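Side-chain contacts in dehalogenase (Rhodospirillaceae, PDB 6A41), which probably catalyses dehalogenation, using a Rossmann-type fold of the kind found in short-chain dehydrogenases and enoyl-acyl carrier protein reductases: residues A64-V67 and E68-K72; Q117-A120 and P121-K125; P37-T41 and P42-H46; G20-R23 and I24-Q28; A219-C222 and F223-D227. All blocks are in the same frame, centred on the assembly; numbering follows the deposited sequence.

Contact 1 of 5, residues A64-V67 and E68-K72; sequences AAMV and ELALK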
loop_
_atom_site.group_PDB
_atom_site.type_symbol
_atom_site.label_atom_id
_atom_site.label_comp_id
_atom_site.label_asym_id
_atom_site.label_seq_id
_atom_site.Cartn_x
_atom_site.Cartn_y
_atom_site.Cartn_z
ATOM N N ALA A 64 9.544 -13.832 -30.325
ATOM C CA ALA A 64 9.847 -12.948 -31.436
ATOM C C ALA A 64 9.026 -13.286 -32.710
ATOM O O ALA A 64 8.428 -12.379 -33.316
ATOM C CB ALA A 64 11.345 -12.975 -31.699
ATOM N N ALA A 65 8.947 -14.552 -33.090
ATOM C CA ALA A 65 8.169 -14.932 -34.276
ATOM C C ALA A 65 6.685 -14.652 -34.059
ATOM O O ALA A 65 5.945 -14.302 -35.011
ATOM C CB ALA A 65 8.379 -16.440 -34.584
HETATM N N MSE A 66 6.222 -14.940 -32.826
HETATM C CA MSE A 66 4.757 -14.771 -32.506
HETATM C C MSE A 66 4.388 -13.306 -32.622
HETATM O O MSE A 66 3.395 -12.971 -33.233
HETATM C CB MSE A 66 4.414 -15.358 -31.173
HETATM C CG MSE A 66 2.916 -15.311 -30.856
HETATM SE SE MSE A 66 2.444 -13.497 -30.127
HETATM C CE MSE A 66 3.428 -13.846 -28.400
ATOM N N VAL A 67 5.241 -12.428 -32.116
ATOM C CA VAL A 67 4.988 -10.956 -32.211
ATOM C C VAL A 67 5.030 -10.434 -33.614
ATOM O O VAL A 67 4.179 -9.639 -33.999
ATOM C CB VAL A 67 5.905 -10.147 -31.258
ATOM C CG1 VAL A 67 5.778 -8.641 -31.464
ATOM C CG2 VAL A 67 5.497 -10.488 -29.875
ATOM N N GLU A 68 6.009 -10.885 -34.376
ATOM C CA GLU A 68 6.111 -10.446 -35.752
ATOM C C GLU A 68 4.855 -10.856 -36.551
ATOM O O GLU A 68 4.338 -10.044 -37.335
ATOM C CB GLU A 68 7.359 -11.054 -36.379
ATOM C CG GLU A 68 7.502 -10.737 -37.873
ATOM C CD GLU A 68 8.720 -11.387 -38.527
ATOM O OE1 GLU A 68 9.738 -11.674 -37.842
ATOM O OE2 GLU A 68 8.664 -11.603 -39.730
ATOM N N LEU A 69 4.394 -12.090 -36.338
ATOM C CA LEU A 69 3.181 -12.551 -36.924
ATOM C C LEU A 69 1.927 -11.780 -36.472
ATOM O O LEU A 69 1.048 -11.464 -37.309
ATOM C CB LEU A 69 3.017 -14.022 -36.604
ATOM C CG LEU A 69 1.971 -14.776 -37.392
ATOM C CD1 LEU A 69 2.198 -14.739 -38.909
ATOM C CD2 LEU A 69 1.918 -16.219 -36.853
ATOM N N ALA A 70 1.818 -11.524 -35.183
ATOM C CA ALA A 70 0.658 -10.765 -34.601
ATOM C C ALA A 70 0.653 -9.441 -35.275
ATOM O O ALA A 70 -0.382 -8.981 -35.768
ATOM C CB ALA A 70 0.834 -10.587 -33.106
ATOM N N LEU A 71 1.803 -8.796 -35.380
ATOM C CA LEU A 71 1.870 -7.446 -35.968
ATOM C C LEU A 71 1.535 -7.420 -37.438
ATOM O O LEU A 71 0.923 -6.494 -37.905
ATOM C CB LEU A 71 3.266 -6.829 -35.790
ATOM C CG LEU A 71 3.457 -6.284 -34.375
ATOM C CD1 LEU A 71 4.900 -5.862 -34.209
ATOM C CD2 LEU A 71 2.552 -5.002 -34.112
ATOM N N LYS A 72 2.025 -8.382 -38.204
ATOM C CA LYS A 72 1.602 -8.567 -39.588
ATOM C C LYS A 72 0.089 -8.716 -39.827
ATOM O O LYS A 72 -0.420 -8.320 -40.857
ATOM C CB LYS A 72 2.266 -9.820 -40.156
ATOM C CG LYS A 72 3.465 -9.600 -41.001
ATOM C CD LYS A 72 3.096 -9.765 -42.489
ATOM C CE LYS A 72 4.258 -10.302 -43.296
ATOM N NZ LYS A 72 5.519 -9.539 -42.943
#
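Leu71 N gives its hydrogen to Val67 O at 2.9 Å, and three bonds of the same i to i+4 kind run beside it. Glu68 N donates to Ala64 O over 3.0 Å, Leu69 N to Ala65 O over another 3.0 Å, and Ala70 N to Met66 O over 2.9 Å. Every carbonyl of 64-67 therefore has an amide partner, and the amides of 68-71 all have acceptors. The bonds are fairly straight, with N-H...O angles between 158° and 164°, and Lys72 N carries the pattern on to Glu68 O. This regular turn is part of helix 63-74 of the Rossmann fold, which lies against helix 98-126. On the flank covered by that helix the side chains are apolar. CG1 of Val67 stands opposite the backbone N (chi1 173°), which leads it along the helix to Leu71 CD1 at 4.0 Å; the two side chains stand side by side and point the same way. Val67 rests on Leu118 and Val119 of the neighbouring helix, and Leu71 on Ser122. Leu71 also lays CG over Val67 O at 3.5 Å, beside the hydrogen bond that this oxygen accepts. Met66, present as selenomethionine, turns at its second torsion, which leaves SE 4.5 Å from Ala70 CB, with Leu115, His35 and Leu58 around it. Glu68 holds CB 3.5 Å from Ala64 O and extends its carboxylate from an exposed position.

Contact 2 of 5, residues Q117-A120 and P121-K125; sequences QLVA and PSMRK
Pro121 CD sits 3.1 Å from Gln117 O, where an ordinary residue would offer an N-H, and the long helix 98-126 of the Rossmann fold kinks at this proline. The next amide, Ser122 N, also misses its regular partner, Leu118 O, and water 1 fits between them: it donates to Leu118 O at 2.8 Å and accepts from Ser122 N at 2.9 Å. The hydroxyl of Ser122 turns back between its own N and carbonyl carbon (chi1 69°), which lets OG donate to Val119 O at 2.8 Å, in the carbonyl plane. An alanine at Ser122 would remove this hydroxyl and is likely to leave Val119 O with just the weak bonds from the Ser122 amide and the water. Met123, a selenomethionine, can be followed outward. Its CB lies 3.4 Å from Ala120 O, CG passes Val119 O at 3.7 Å, and the chain then runs on extended through SE until CE meets Val119 CG1, also at 3.7 Å, the two side chains slanting across one another. Arg124 sends its guanidinium to Asp170 in a salt bridge, while its amide restores the helical pattern: Arg124 N reaches Ala120 O at 2.9 Å, nearly along the C=O axis.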
loop_
_atom_site.group_PDB
_atom_site.type_symbol
_atom_site.label_atom_id
_atom_site.label_comp_id
_atom_site.label_asym_id
_atom_site.label_seq_id
_atom_site.Cartn_x
_atom_site.Cartn_y
_atom_site.Cartn_z
ATOM N N GLN A 117 9.098 -6.081 -24.200
ATOM C CA GLN A 117 10.204 -5.540 -24.975
ATOM C C GLN A 117 9.980 -5.680 -26.500
ATOM O O GLN A 117 10.289 -4.810 -27.252
ATOM C CB GLN A 117 11.471 -6.350 -24.748
ATOM C CG GLN A 117 12.147 -6.090 -23.467
ATOM C CD GLN A 117 13.495 -6.867 -23.448
ATOM O OE1 GLN A 117 13.433 -8.109 -23.450
ATOM N NE2 GLN A 117 14.646 -6.162 -23.542
ATOM N N LEU A 118 9.418 -6.810 -26.880
ATOM C CA LEU A 118 9.005 -7.109 -28.260
ATOM C C LEU A 118 7.825 -6.283 -28.757
ATOM O O LEU A 118 7.848 -5.823 -29.882
ATOM C CB LEU A 118 8.754 -8.619 -28.387
ATOM C CG LEU A 118 9.971 -9.466 -28.307
ATOM C CD1 LEU A 118 9.538 -10.910 -28.071
ATOM C CD2 LEU A 118 10.827 -9.391 -29.603
ATOM N N VAL A 119 6.835 -5.989 -27.918
ATOM C CA VAL A 119 5.589 -5.311 -28.417
ATOM C C VAL A 119 5.656 -3.797 -28.303
ATOM O O VAL A 119 5.064 -3.096 -29.125
ATOM C CB VAL A 119 4.346 -5.819 -27.595
ATOM C CG1 VAL A 119 3.064 -5.099 -27.937
ATOM C CG2 VAL A 119 4.036 -7.261 -27.991
ATOM N N ALA A 120 6.238 -3.317 -27.207
ATOM C CA ALA A 120 6.350 -1.883 -26.912
ATOM C C ALA A 120 6.870 -0.953 -28.070
ATOM O O ALA A 120 6.222 0.124 -28.292
ATOM C CB ALA A 120 7.068 -1.587 -25.576
ATOM N N PRO A 121 7.874 -1.373 -28.824
ATOM C CA PRO A 121 8.382 -0.477 -29.825
ATOM C C PRO A 121 7.334 -0.076 -30.901
ATOM O O PRO A 121 7.318 1.091 -31.348
ATOM C CB PRO A 121 9.528 -1.269 -30.467
ATOM C CG PRO A 121 9.985 -2.178 -29.432
ATOM C CD PRO A 121 8.802 -2.507 -28.600
ATOM N N SER A 122 6.482 -1.003 -31.272
ATOM C CA SER A 122 5.409 -0.700 -32.231
ATOM C C SER A 122 4.385 0.295 -31.697
ATOM O O SER A 122 3.869 1.116 -32.449
ATOM C CB SER A 122 4.686 -1.975 -32.682
ATOM O OG SER A 122 3.918 -2.570 -31.614
HETATM N N MSE A 123 4.129 0.240 -30.396
HETATM C CA MSE A 123 3.201 1.164 -29.707
HETATM C C MSE A 123 3.792 2.514 -29.621
HETATM O O MSE A 123 3.073 3.513 -29.760
HETATM C CB MSE A 123 2.866 0.672 -28.299
HETATM C CG MSE A 123 2.265 -0.718 -28.368
HETATM SE SE MSE A 123 1.749 -1.283 -26.551
HETATM C CE MSE A 123 0.447 -2.640 -27.022
ATOM N N ARG A 124 5.108 2.600 -29.360
ATOM C CA ARG A 124 5.716 3.887 -29.186
ATOM C C ARG A 124 5.620 4.755 -30.466
ATOM O O ARG A 124 5.379 5.968 -30.396
ATOM C CB ARG A 124 7.154 3.784 -28.723
ATOM C CG ARG A 124 7.317 3.152 -27.315
ATOM C CD ARG A 124 8.789 3.439 -27.017
ATOM N NE ARG A 124 9.389 3.107 -25.781
ATOM C CZ ARG A 124 9.500 3.939 -24.781
ATOM N NH1 ARG A 124 8.932 5.114 -24.776
ATOM N NH2 ARG A 124 10.092 3.515 -23.715
ATOM N N LYS A 125 5.814 4.069 -31.579
ATOM C CA LYS A 125 5.801 4.699 -32.864
ATOM C C LYS A 125 4.407 5.235 -33.061
ATOM O O LYS A 125 4.304 6.239 -33.688
ATOM C CB LYS A 125 6.079 3.645 -33.945
ATOM C CG LYS A 125 7.519 3.177 -34.184
ATOM C CD LYS A 125 8.360 4.329 -34.670
ATOM C CE LYS A 125 9.578 3.793 -35.379
ATOM N NZ LYS A 125 10.427 4.912 -35.858
HETATM O O HOH W 1 6.873 -3.844 -31.549
#

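Contact 3 of 5, residues P37-T41 and P42-H46; sequences PSFDT and PSARH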
loop_
_atom_site.group_PDB
_atom_site.type_symbol
_atom_site.label_atom_id
_atom_site.label_comp_id
_atom_site.label_asym_id
_atom_site.label_seq_id
_atom_site.Cartn_x
_atom_site.Cartn_y
_atom_site.Cartn_z
ATOM N N PRO A 37 1.185 -21.899 -26.436
ATOM C CA PRO A 37 2.121 -22.937 -26.853
ATOM C C PRO A 37 1.514 -24.060 -27.613
ATOM O O PRO A 37 2.214 -24.735 -28.319
ATOM C CB PRO A 37 2.632 -23.535 -25.531
ATOM C CG PRO A 37 2.449 -22.435 -24.611
ATOM C CD PRO A 37 1.216 -21.705 -24.985
ATOM N N SER A 38 0.243 -24.310 -27.487
ATOM C CA SER A 38 -0.399 -25.375 -28.246
ATOM C C SER A 38 -0.748 -25.017 -29.667
ATOM O O SER A 38 -0.989 -25.885 -30.443
ATOM C CB SER A 38 -1.645 -25.858 -27.567
ATOM O OG SER A 38 -2.731 -24.981 -27.612
ATOM N N PHE A 39 -0.741 -23.734 -30.004
ATOM C CA PHE A 39 -1.151 -23.244 -31.288
ATOM C C PHE A 39 -0.168 -23.516 -32.482
ATOM O O PHE A 39 -0.484 -23.111 -33.602
ATOM C CB PHE A 39 -1.545 -21.761 -31.234
ATOM C CG PHE A 39 -2.794 -21.466 -30.449
ATOM C CD1 PHE A 39 -3.608 -22.467 -29.924
ATOM C CD2 PHE A 39 -3.171 -20.188 -30.219
ATOM C CE1 PHE A 39 -4.752 -22.197 -29.260
ATOM C CE2 PHE A 39 -4.305 -19.924 -29.487
ATOM C CZ PHE A 39 -5.114 -20.909 -29.061
ATOM N N ASP A 40 0.968 -24.172 -32.278
ATOM C CA ASP A 40 1.666 -24.798 -33.431
ATOM C C ASP A 40 0.855 -25.944 -34.018
ATOM O O ASP A 40 1.135 -26.372 -35.137
ATOM C CB ASP A 40 3.129 -25.191 -33.130
ATOM C CG ASP A 40 3.280 -26.099 -31.951
ATOM O OD1 ASP A 40 2.272 -26.459 -31.249
ATOM O OD2 ASP A 40 4.488 -26.394 -31.698
ATOM N N THR A 41 -0.148 -26.413 -33.295
ATOM C CA THR A 41 -0.997 -27.479 -33.768
ATOM C C THR A 41 -2.335 -26.982 -34.362
ATOM O O THR A 41 -3.101 -26.372 -33.672
ATOM C CB THR A 41 -1.248 -28.422 -32.662
ATOM O OG1 THR A 41 0.020 -28.813 -32.142
ATOM C CG2 THR A 41 -2.047 -29.569 -33.067
ATOM N N PRO A 42 -2.616 -27.320 -35.650
ATOM C CA PRO A 42 -3.852 -26.899 -36.291
ATOM C C PRO A 42 -5.083 -27.257 -35.489
ATOM O O PRO A 42 -5.950 -26.398 -35.347
ATOM C CB PRO A 42 -3.831 -27.575 -37.682
ATOM C CG PRO A 42 -2.381 -27.734 -37.922
ATOM C CD PRO A 42 -1.774 -28.082 -36.590
ATOM N N SER A 43 -5.188 -28.439 -34.929
ATOM C CA SER A 43 -6.424 -28.739 -34.220
ATOM C C SER A 43 -6.684 -27.870 -32.962
ATOM O O SER A 43 -7.863 -27.586 -32.586
ATOM C CB SER A 43 -6.503 -30.201 -33.829
ATOM O OG SER A 43 -5.420 -30.514 -32.998
ATOM N N ALA A 44 -5.634 -27.522 -32.258
ATOM C CA ALA A 44 -5.766 -26.603 -31.138
ATOM C C ALA A 44 -6.223 -25.236 -31.584
ATOM O O ALA A 44 -7.063 -24.631 -30.936
ATOM C CB ALA A 44 -4.475 -26.442 -30.384
ATOM N N ARG A 45 -5.621 -24.713 -32.641
ATOM C CA ARG A 45 -6.091 -23.446 -33.271
ATOM C C ARG A 45 -7.544 -23.478 -33.675
ATOM O O ARG A 45 -8.301 -22.542 -33.380
ATOM C CB ARG A 45 -5.249 -23.071 -34.480
ATOM C CG ARG A 45 -3.788 -22.861 -34.121
ATOM C CD ARG A 45 -3.074 -22.065 -35.193
ATOM N NE ARG A 45 -3.059 -22.688 -36.539
ATOM C CZ ARG A 45 -2.148 -23.576 -36.972
ATOM N NH1 ARG A 45 -1.150 -24.003 -36.218
ATOM N NH2 ARG A 45 -2.249 -24.050 -38.195
ATOM N N HIS A 46 -7.950 -24.597 -34.295
ATOM C CA HIS A 46 -9.322 -24.794 -34.741
ATOM C C HIS A 46 -10.328 -24.858 -33.586
ATOM O O HIS A 46 -11.384 -24.296 -33.665
ATOM C CB HIS A 46 -9.487 -26.027 -35.646
ATOM C CG HIS A 46 -8.647 -25.949 -36.923
ATOM N ND1 HIS A 46 -8.279 -27.079 -37.681
ATOM C CD2 HIS A 46 -8.026 -24.883 -37.523
ATOM C CE1 HIS A 46 -7.519 -26.694 -38.699
ATOM N NE2 HIS A 46 -7.313 -25.384 -38.599
#
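The planes of the Arg45 guanidinium and the Phe39 ring are 90° apart, but the two side chains cross at a slant. One guanidinium face lies over Pro42 CA, 3.7 Å from the plane, and its edge is turned to the Phe39 backbone. There NH1 donates to Phe39 O at 2.8 Å in a straight bond (N-H...O 168°), with the oxygen almost exactly in the guanidinium plane. A bend in the arginine (chi3 -61°) folds its end back past the carbonyl. It is the aliphatic CG of Arg45, not the guanidinium, that comes near the ring, 4.1 Å from Phe39 CG, while Ala44 CB lies 4.1 Å from Phe39 CD1 and Tyr48 meets the ring at an angle. A leucine in place of Arg45 would probably leave Phe39 O without its charged donor and the preceding turn freer to move. The backbone adds a second tie from Arg45 to the loop: its N donates to Thr41 O at 3.2 Å. Thr41 occupies the N-cap position, though its side chain makes no capping bond, and Pro42 follows as the first helical residue: a helix start, where the loop after strand 31-34 of the Rossmann fold enters helix 42-51.

Contact 4 of 5, residues G20-R23 and I24-Q28; sequences GTTR and IALAQ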
loop_
_atom_site.group_PDB
_atom_site.type_symbol
_atom_site.label_atom_id
_atom_site.label_comp_id
_atom_site.label_asym_id
_atom_site.label_seq_id
_atom_site.Cartn_x
_atom_site.Cartn_y
_atom_site.Cartn_z
ATOM N N GLY A 20 -11.787 -16.073 -20.492
ATOM C CA GLY A 20 -12.680 -14.945 -19.985
ATOM C C GLY A 20 -12.375 -13.694 -20.786
ATOM O O GLY A 20 -13.270 -13.006 -21.212
ATOM N N THR A 21 -11.066 -13.379 -20.951
ATOM C CA THR A 21 -10.713 -12.190 -21.610
ATOM C C THR A 21 -11.142 -12.270 -23.097
ATOM O O THR A 21 -11.651 -11.339 -23.599
ATOM C CB THR A 21 -9.216 -11.891 -21.518
ATOM O OG1 THR A 21 -8.837 -11.859 -20.101
ATOM C CG2 THR A 21 -8.912 -10.536 -22.164
ATOM N N THR A 22 -10.905 -13.393 -23.773
ATOM C CA THR A 22 -11.289 -13.498 -25.195
ATOM C C THR A 22 -12.776 -13.207 -25.376
ATOM O O THR A 22 -13.207 -12.416 -26.243
ATOM C CB THR A 22 -11.040 -14.929 -25.689
ATOM O OG1 THR A 22 -9.660 -15.202 -25.686
ATOM C CG2 THR A 22 -11.559 -15.114 -27.107
ATOM N N ARG A 23 -13.526 -13.890 -24.529
ATOM C CA ARG A 23 -15.000 -13.850 -24.547
ATOM C C ARG A 23 -15.568 -12.428 -24.379
ATOM O O ARG A 23 -16.440 -11.951 -25.183
ATOM C CB ARG A 23 -15.589 -14.763 -23.451
ATOM C CG ARG A 23 -17.077 -14.896 -23.525
ATOM C CD ARG A 23 -17.729 -15.751 -22.396
ATOM N NE ARG A 23 -17.136 -17.050 -22.444
ATOM C CZ ARG A 23 -16.265 -17.615 -21.607
ATOM N NH1 ARG A 23 -15.841 -17.077 -20.523
ATOM N NH2 ARG A 23 -15.822 -18.836 -21.940
ATOM N N ILE A 24 -15.104 -11.747 -23.352
ATOM C CA ILE A 24 -15.556 -10.366 -23.135
ATOM C C ILE A 24 -15.021 -9.405 -24.199
ATOM O O ILE A 24 -15.808 -8.567 -24.674
ATOM C CB ILE A 24 -15.208 -9.895 -21.702
ATOM C CG1 ILE A 24 -15.901 -10.764 -20.611
ATOM C CG2 ILE A 24 -15.688 -8.469 -21.486
ATOM C CD1 ILE A 24 -17.420 -10.847 -20.744
ATOM N N ALA A 25 -13.744 -9.522 -24.592
ATOM C CA ALA A 25 -13.178 -8.607 -25.574
ATOM C C ALA A 25 -14.021 -8.695 -26.880
ATOM O O ALA A 25 -14.362 -7.705 -27.501
ATOM C CB ALA A 25 -11.751 -8.991 -25.830
ATOM N N LEU A 26 -14.389 -9.926 -27.273
ATOM C CA LEU A 26 -15.156 -10.124 -28.522
ATOM C C LEU A 26 -16.547 -9.518 -28.385
ATOM O O LEU A 26 -17.047 -8.890 -29.275
ATOM C CB LEU A 26 -15.186 -11.616 -28.880
ATOM C CG LEU A 26 -13.976 -12.302 -29.411
ATOM C CD1 LEU A 26 -14.316 -13.766 -29.598
ATOM C CD2 LEU A 26 -13.547 -11.723 -30.732
ATOM N N ALA A 27 -17.152 -9.662 -27.208
ATOM C CA ALA A 27 -18.503 -9.128 -26.925
ATOM C C ALA A 27 -18.435 -7.634 -26.912
ATOM O O ALA A 27 -19.396 -6.967 -27.199
ATOM C CB ALA A 27 -18.988 -9.632 -25.540
ATOM N N GLN A 28 -17.288 -7.062 -26.578
ATOM C CA GLN A 28 -17.127 -5.591 -26.566
ATOM C C GLN A 28 -16.554 -5.074 -27.893
ATOM O O GLN A 28 -16.120 -3.901 -28.004
ATOM C CB GLN A 28 -16.257 -5.182 -25.408
ATOM C CG GLN A 28 -16.882 -5.419 -24.012
ATOM C CD GLN A 28 -16.041 -4.800 -22.854
ATOM O OE1 GLN A 28 -14.996 -4.170 -23.097
ATOM N NE2 GLN A 28 -16.463 -5.026 -21.553
#
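Thr22 O accepts from Leu26 N at 2.9 Å, and the leucine side chain shelters the same oxygen, with CG 3.3 Å away. Beyond it the two side chains lie side by side: Thr22 CG2 meets Leu26 CD1 at 4.0 Å, CG2 being anti to the backbone N while OG1 (chi1 -66°) lies beside it. That rotation also places OG1 for bonds to Gly18 O and Tyr48 OH. Ala25 N donates to Thr21 O, again over 2.9 Å, while Ile24 N reaches Gly20 O at 3.1 Å in a nearly straight bond (172°). The turn belongs to helix 18-27 in the beta-alpha-beta crossover from strand 7-10 to strand 31-34, the opening unit of the Rossmann fold. Thr21 and Thr22 face Ile10 of the first strand, whereas Ala25 and Leu26 face Val32 of the second. Ile24 brings CG1 to 3.5 Å from Gly20 O, beside the bond its own N makes there. Arg23 leads its guanidinium away to a salt bridge with Asp215. Where the helix ends, Gln28 N donates to Ile24 O at 2.8 Å and weakly to Ala25 O, and Gln28 leaves helical geometry.

Contact 5 of 5, residues A219-C222 and F223-D227; sequences ATIC and FLCSD
Phe223 extends its ring away from the turn before it, while Leu224 folds back over that turn. Their first torsions differ as well. Phe223 CG is opposite its backbone N (chi1 168°), and the ring is carried outward to stack on Phe223 of the third subunit; Thr220 O lies near the plane of the ring, at its edge. Leu224 CG takes the other common position, beside the backbone N, and settles 3.6 Å from the same Thr220 O, which also accepts from Leu224 N at 3.1 Å. On another flank of helix 214-225, Ile221 CG2 and Cys225 SG touch at 4.4 Å, both set against Val81 of the parallel sheet in the Rossmann fold. Cys222 packs against helix 18-27, on Ile24 and Ala25. The backbone beneath is closed by Phe223 N to Ala219 O at 2.8 Å and Cys225 N to Ile221 O at 3.0 Å. As the helix ends, Ser226 turns its hydroxyl back to Phe223 O at 2.7 Å, on a lone pair in the carbonyl plane, and the Ser226 amide donates to that oxygen as well. The chemistry thus implies a contact whose touching residues are buried and pack on helix 18-27, on the sheet and on the third subunit, while Phe223 O, with two donors from Ser226, is satisfied within the chain at the helix end.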
loop_
_atom_site.group_PDB
_atom_site.type_symbol
_atom_site.label_atom_id
_atom_site.label_comp_id
_atom_site.label_asym_id
_atom_site.label_seq_id
_atom_site.Cartn_x
_atom_site.Cartn_y
_atom_site.Cartn_z
ATOM N N ALA A 219 -13.711 -8.947 -17.943
ATOM C CA ALA A 219 -14.256 -7.636 -18.042
ATOM C C ALA A 219 -13.286 -6.588 -17.416
ATOM O O ALA A 219 -13.175 -5.464 -17.936
ATOM C CB ALA A 219 -15.677 -7.455 -17.403
ATOM N N THR A 220 -12.645 -6.956 -16.327
ATOM C CA THR A 220 -11.618 -6.080 -15.728
ATOM C C THR A 220 -10.453 -5.786 -16.612
ATOM O O THR A 220 -10.012 -4.649 -16.780
ATOM C CB THR A 220 -11.252 -6.598 -14.321
ATOM O OG1 THR A 220 -12.479 -6.697 -13.516
ATOM C CG2 THR A 220 -10.338 -5.653 -13.699
ATOM N N ILE A 221 -9.888 -6.834 -17.155
ATOM C CA ILE A 221 -8.812 -6.699 -18.137
ATOM C C ILE A 221 -9.251 -5.900 -19.356
ATOM O O ILE A 221 -8.497 -4.941 -19.787
ATOM C CB ILE A 221 -8.251 -8.103 -18.482
ATOM C CG1 ILE A 221 -7.645 -8.835 -17.306
ATOM C CG2 ILE A 221 -7.363 -8.067 -19.714
ATOM C CD1 ILE A 221 -7.601 -10.378 -17.504
ATOM N N CYS A 222 -10.430 -6.192 -19.910
ATOM C CA CYS A 222 -10.982 -5.424 -20.977
ATOM C C CYS A 222 -11.160 -3.921 -20.667
ATOM O O CYS A 222 -10.800 -3.042 -21.457
ATOM C CB CYS A 222 -12.300 -5.982 -21.474
ATOM S SG CYS A 222 -12.026 -7.510 -22.411
ATOM N N PHE A 223 -11.667 -3.650 -19.459
ATOM C CA PHE A 223 -11.754 -2.281 -19.064
ATOM C C PHE A 223 -10.334 -1.577 -19.122
ATOM O O PHE A 223 -10.230 -0.471 -19.750
ATOM C CB PHE A 223 -12.373 -2.114 -17.640
ATOM C CG PHE A 223 -12.195 -0.659 -17.109
ATOM C CD1 PHE A 223 -12.874 0.374 -17.704
ATOM C CD2 PHE A 223 -11.281 -0.405 -16.095
ATOM C CE1 PHE A 223 -12.669 1.748 -17.321
ATOM C CE2 PHE A 223 -11.066 0.896 -15.651
ATOM C CZ PHE A 223 -11.741 1.933 -16.256
ATOM N N LEU A 224 -9.279 -2.201 -18.597
ATOM C CA LEU A 224 -7.966 -1.548 -18.614
ATOM C C LEU A 224 -7.420 -1.392 -20.035
ATOM O O LEU A 224 -6.668 -0.428 -20.266
ATOM C CB LEU A 224 -6.945 -2.290 -17.760
ATOM C CG LEU A 224 -7.356 -2.242 -16.274
ATOM C CD1 LEU A 224 -6.515 -3.276 -15.536
ATOM C CD2 LEU A 224 -7.222 -0.837 -15.660
ATOM N N CYS A 225 -7.815 -2.279 -20.966
ATOM C CA CYS A 225 -7.515 -2.121 -22.418
ATOM C C CYS A 225 -8.262 -0.976 -23.146
ATOM O O CYS A 225 -7.871 -0.650 -24.255
ATOM C CB CYS A 225 -7.697 -3.430 -23.183
ATOM S SG CYS A 225 -6.706 -4.796 -22.590
ATOM N N SER A 226 -9.336 -0.443 -22.562
ATOM C CA SER A 226 -10.236 0.487 -23.228
ATOM C C SER A 226 -9.700 1.893 -23.173
ATOM O O SER A 226 -8.801 2.293 -22.299
ATOM C CB SER A 226 -11.711 0.457 -22.616
ATOM O OG SER A 226 -11.724 1.134 -21.313
ATOM N N ASP A 227 -10.294 2.688 -24.031
ATOM C CA ASP A 227 -9.978 4.144 -24.044
ATOM C C ASP A 227 -10.364 4.855 -22.763
ATOM O O ASP A 227 -9.660 5.726 -22.311
ATOM C CB ASP A 227 -10.645 4.823 -25.208
ATOM C CG ASP A 227 -9.986 4.511 -26.461
ATOM O OD1 ASP A 227 -8.985 3.728 -26.569
ATOM O OD2 ASP A 227 -10.552 4.989 -27.451
#

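In the fold
The five contacts grade from surface to core. Contact 3 is the surface one, where an arginine of the helix bonds back to a carbonyl of the loop before it. Contacts 1, 2 and 4 are partly buried. The first two touch each other, helix 63-74 meeting helix 98-126 through Val67, Leu118 and Val119; contact 1 is a regular turn, contact 2 a proline kink with a water. Contacts 4 and 5, centres about 10 Å apart, pack helix 18-27 on helix 214-225, with Thr21 against Ile221 and Ala25 against Cys222. Contact 5 is fully buried and adds a ring stack with the third subunit, whereas contact 2 reaches the second subunit through Gln117.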